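Side-chain contacts in cyclopropane mycolic acid synthase MmaA2 (Mycobacterium tuberculosis, PDB 1TPY), which converts a double bond of mycolic acids into a cis-cyclopropane ring, using S-adenosyl-L-methionine as the methylene donor: residues Glu41-Thr44 with Leu45-Gln49; Lys105-Asp108 with Glu109-Thr112. All blocks are in the same frame, centred on the assembly; numbering follows the deposited sequence.

Interaction 1: Glu41-Thr44 with Leu45-Gln49; sequences EDMT and LEEAQ
Thr-44 and Glu-47 exchange two hydrogen bonds, each side chain serving the other's backbone, and so meet the definition of a capping box at the N-terminus of helix 45-57. The amide N of Glu-47 donates to OG1 of Thr-44 over 3.2 Å. In return the N of Thr-44 donates to OE1 of Glu-47 over 3.1 Å, a bond straighter still, at 171°; it meets this oxygen on the anti side and 22° out of the carboxylate plane. OG1 can turn to the first helical turn because it sits between the backbone N and carbonyl carbon of Thr-44 (chi1 66°). The helix ladder starts here too, Ala-48 N donating to Thr-44 O over 2.9 Å. A water that donates to Glu-47 OE1 and to Asp-42 O gives this carboxylate oxygen a second bond and ties it to the preceding loop, and Arg-40 adds a long, weak ion pair to the same oxygen; another water accepts from the N of Glu-46. Apolar contacts lie beside the box: CG of Met-43 packs on CB of Glu-47 at 3.4 Å, and Met-43 SD lies 3.7 Å from CA of Ala-48, so this side chain crosses Glu-47 at a slant and its sulfur reaches the Ala-48 backbone. The contact is at the surface, where the loop following helix 20-24 turns into helix 45-57. Helix 229-245 covers one side, its Leu-238 and Trp-239 touching Leu-45 and its Arg-234 donating to the carbonyl of Glu-41.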
# COMPACT_ATOMS: atom_id res chain seq x y z
N GLU A 41 -21.29 -2.51 7.63
CA GLU A 41 -21.68 -1.20 7.13
C GLU A 41 -21.30 -0.01 8.03
O GLU A 41 -20.79 0.99 7.53
CB GLU A 41 -23.20 -1.18 6.88
CG GLU A 41 -23.70 0.10 6.22
CD GLU A 41 -23.15 0.29 4.82
OE1 GLU A 41 -21.92 0.25 4.64
OE2 GLU A 41 -23.97 0.49 3.89
N ASP A 42 -21.52 -0.14 9.33
CA ASP A 42 -21.21 0.95 10.27
C ASP A 42 -19.82 0.87 10.91
O ASP A 42 -19.56 1.50 11.93
CB ASP A 42 -22.26 0.98 11.38
CG ASP A 42 -22.33 -0.32 12.15
OD1 ASP A 42 -23.10 -0.38 13.14
OD2 ASP A 42 -21.63 -1.28 11.77
N MET A 43 -18.93 0.10 10.30
CA MET A 43 -17.57 -0.06 10.80
C MET A 43 -16.84 1.29 10.69
O MET A 43 -17.05 2.02 9.73
CB MET A 43 -16.86 -1.12 9.96
CG MET A 43 -15.80 -1.93 10.66
SD MET A 43 -15.11 -3.17 9.54
CE MET A 43 -15.57 -4.70 10.37
N THR A 44 -16.00 1.63 11.67
CA THR A 44 -15.26 2.89 11.61
C THR A 44 -14.07 2.66 10.70
O THR A 44 -13.75 1.51 10.37
CB THR A 44 -14.72 3.34 12.99
OG1 THR A 44 -13.72 2.41 13.42
CG2 THR A 44 -15.85 3.42 14.03
N LEU A 45 -13.40 3.73 10.30
CA LEU A 45 -12.24 3.60 9.42
C LEU A 45 -11.16 2.73 10.05
O LEU A 45 -10.56 1.89 9.38
CB LEU A 45 -11.65 4.98 9.08
CG LEU A 45 -10.47 4.94 8.10
CD1 LEU A 45 -10.90 4.29 6.79
CD2 LEU A 45 -9.96 6.36 7.85
N GLU A 46 -10.91 2.91 11.34
CA GLU A 46 -9.88 2.11 12.00
C GLU A 46 -10.24 0.63 12.02
O GLU A 46 -9.39 -0.24 11.80
CB GLU A 46 -9.61 2.60 13.43
CG GLU A 46 -8.51 1.81 14.13
CD GLU A 46 -8.10 2.40 15.47
OE1 GLU A 46 -7.15 1.84 16.09
OE2 GLU A 46 -8.70 3.40 15.91
N GLU A 47 -11.51 0.33 12.30
CA GLU A 47 -11.94 -1.06 12.33
C GLU A 47 -11.84 -1.66 10.94
O GLU A 47 -11.51 -2.84 10.80
CB GLU A 47 -13.37 -1.17 12.86
CG GLU A 47 -13.54 -0.57 14.24
CD GLU A 47 -14.94 -0.73 14.77
OE1 GLU A 47 -15.89 -0.44 14.01
OE2 GLU A 47 -15.09 -1.13 15.94
N ALA A 48 -12.12 -0.86 9.91
CA ALA A 48 -12.05 -1.34 8.54
C ALA A 48 -10.60 -1.53 8.09
O ALA A 48 -10.30 -2.41 7.29
CB ALA A 48 -12.76 -0.37 7.59
N GLN A 49 -9.69 -0.71 8.62
CA GLN A 49 -8.29 -0.84 8.26
C GLN A 49 -7.74 -2.12 8.88
O GLN A 49 -6.99 -2.86 8.25
CB GLN A 49 -7.49 0.38 8.72
CG GLN A 49 -7.79 1.64 7.91
CD GLN A 49 -7.34 1.52 6.46
OE1 GLN A 49 -7.11 0.43 5.94
NE2 GLN A 49 -7.24 2.66 5.79
O HOH W 1 -18.56 0.28 14.06
O HOH W 2 -11.80 5.18 13.01

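Interaction 2: Lys105-Asp108 with Glu109-Thr112; sequences KSFD and EMDT
A Met-aromatic contact marks the C-terminal end of helix 97-108, where SD of Met-110 stands beside the ring of Phe-107. The sulfur is 5.3 Å from the ring centroid and 79° off the ring normal, which places it at the edge and not over a face; CD2 of Phe-107 is its nearest ring atom, 4.0 Å away. Both side chains run side by side in the same direction. With CG anti to its carbonyl carbon (chi1 -74°), Met-110 lays that atom back against the last turn, 3.2 Å from Ser-106 O, and the next atom, SD, comes to the Phe-107 edge. Here the chain leaves the helix for the loop before strand 116-120, an edge strand of the Rossmann-like methyltransferase sheet, and two backbone bonds record the change. Glu-109 N still donates to Lys-105 O over 3.1 Å, a helical i to i+4 bond, whereas Met-110 N reaches back only three residues to Phe-107 O, approaching from 64° above the carbonyl plane. That carbonyl also accepts from NE of Arg-116. On the solvent-facing flank Lys-105 NZ and Glu-109 OE1 form a long salt bridge of 4.0 Å, their side chains crossing at a slant; at this separation it is probably weak. The Phe-107 ring is buried against Met-79 and Arg-80 of helix 77-86, and Arg-80 touches Met-110 as well.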
# COMPACT_ATOMS: atom_id res chain seq x y z
N LYS A 105 10.44 3.24 16.62
CA LYS A 105 9.94 3.72 17.90
C LYS A 105 8.78 2.85 18.40
O LYS A 105 8.79 2.38 19.54
CB LYS A 105 9.51 5.19 17.73
CG LYS A 105 8.83 5.83 18.92
CD LYS A 105 8.47 7.28 18.58
CE LYS A 105 7.40 7.85 19.51
NZ LYS A 105 7.82 7.82 20.94
N SER A 106 7.79 2.62 17.54
CA SER A 106 6.63 1.79 17.93
C SER A 106 7.07 0.37 18.30
O SER A 106 6.48 -0.26 19.18
CB SER A 106 5.61 1.72 16.79
OG SER A 106 5.98 0.73 15.84
N PHE A 107 8.09 -0.13 17.63
CA PHE A 107 8.60 -1.47 17.92
C PHE A 107 9.21 -1.51 19.32
O PHE A 107 8.97 -2.44 20.08
CB PHE A 107 9.63 -1.88 16.87
CG PHE A 107 9.04 -2.50 15.63
CD1 PHE A 107 9.78 -2.61 14.46
CD2 PHE A 107 7.73 -2.99 15.64
CE1 PHE A 107 9.24 -3.20 13.31
CE2 PHE A 107 7.18 -3.58 14.50
CZ PHE A 107 7.93 -3.69 13.34
N ASP A 108 9.97 -0.48 19.64
CA ASP A 108 10.62 -0.36 20.94
C ASP A 108 9.60 -0.34 22.08
O ASP A 108 9.83 -0.92 23.14
CB ASP A 108 11.47 0.91 20.99
CG ASP A 108 12.69 0.82 20.09
OD1 ASP A 108 13.28 1.88 19.79
OD2 ASP A 108 13.06 -0.30 19.70
N GLU A 109 8.48 0.33 21.84
CA GLU A 109 7.43 0.45 22.84
C GLU A 109 6.59 -0.82 22.99
O GLU A 109 5.71 -0.88 23.84
CB GLU A 109 6.51 1.63 22.49
CG GLU A 109 7.15 3.00 22.67
CD GLU A 109 6.20 4.13 22.31
OE1 GLU A 109 5.92 4.32 21.11
OE2 GLU A 109 5.72 4.83 23.24
N MET A 110 6.86 -1.81 22.15
CA MET A 110 6.12 -3.07 22.21
C MET A 110 6.76 -4.03 23.20
O MET A 110 7.98 -4.12 23.29
CB MET A 110 6.10 -3.76 20.85
CG MET A 110 5.18 -3.13 19.83
SD MET A 110 5.10 -4.18 18.37
CE MET A 110 3.74 -5.28 18.82
N ASP A 111 5.94 -4.76 23.94
CA ASP A 111 6.48 -5.69 24.91
C ASP A 111 6.24 -7.13 24.48
O ASP A 111 5.55 -7.89 25.15
CB ASP A 111 5.86 -5.46 26.29
CG ASP A 111 6.60 -6.21 27.37
OD1 ASP A 111 7.79 -5.88 27.60
OD2 ASP A 111 6.00 -7.12 27.97
N THR A 112 6.82 -7.49 23.34
CA THR A 112 6.69 -8.83 22.79
C THR A 112 8.06 -9.46 22.59
O THR A 112 9.05 -8.77 22.36
CB THR A 112 5.97 -8.81 21.42
OG1 THR A 112 6.03 -10.11 20.83
CG2 THR A 112 6.61 -7.80 20.50

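How the interactions relate
The two contacts lie at opposite kinds of helix end: interaction 1 caps the N-terminus of helix 45-57, and interaction 2 closes the C-terminus of helix 97-108. Their centres are 25 Å apart and their nearest atoms about 13 Å, so they do not touch. Both lie at the surface, and neither reaches the bound ligands. The side chain of Leu-45 is about 11 Å from both the bound S-adenosyl-L-homocysteine and the cetyl-trimethyl-ammonium; the side chain of Phe-107 is about 12 Å from the bound S-adenosyl-L-homocysteine. Side chain to side chain, Leu-45 is about 9 Å from Tyr-33 and Phe-107 about 7 Å from Cys-73, both S-adenosyl-L-methionine-binding residues.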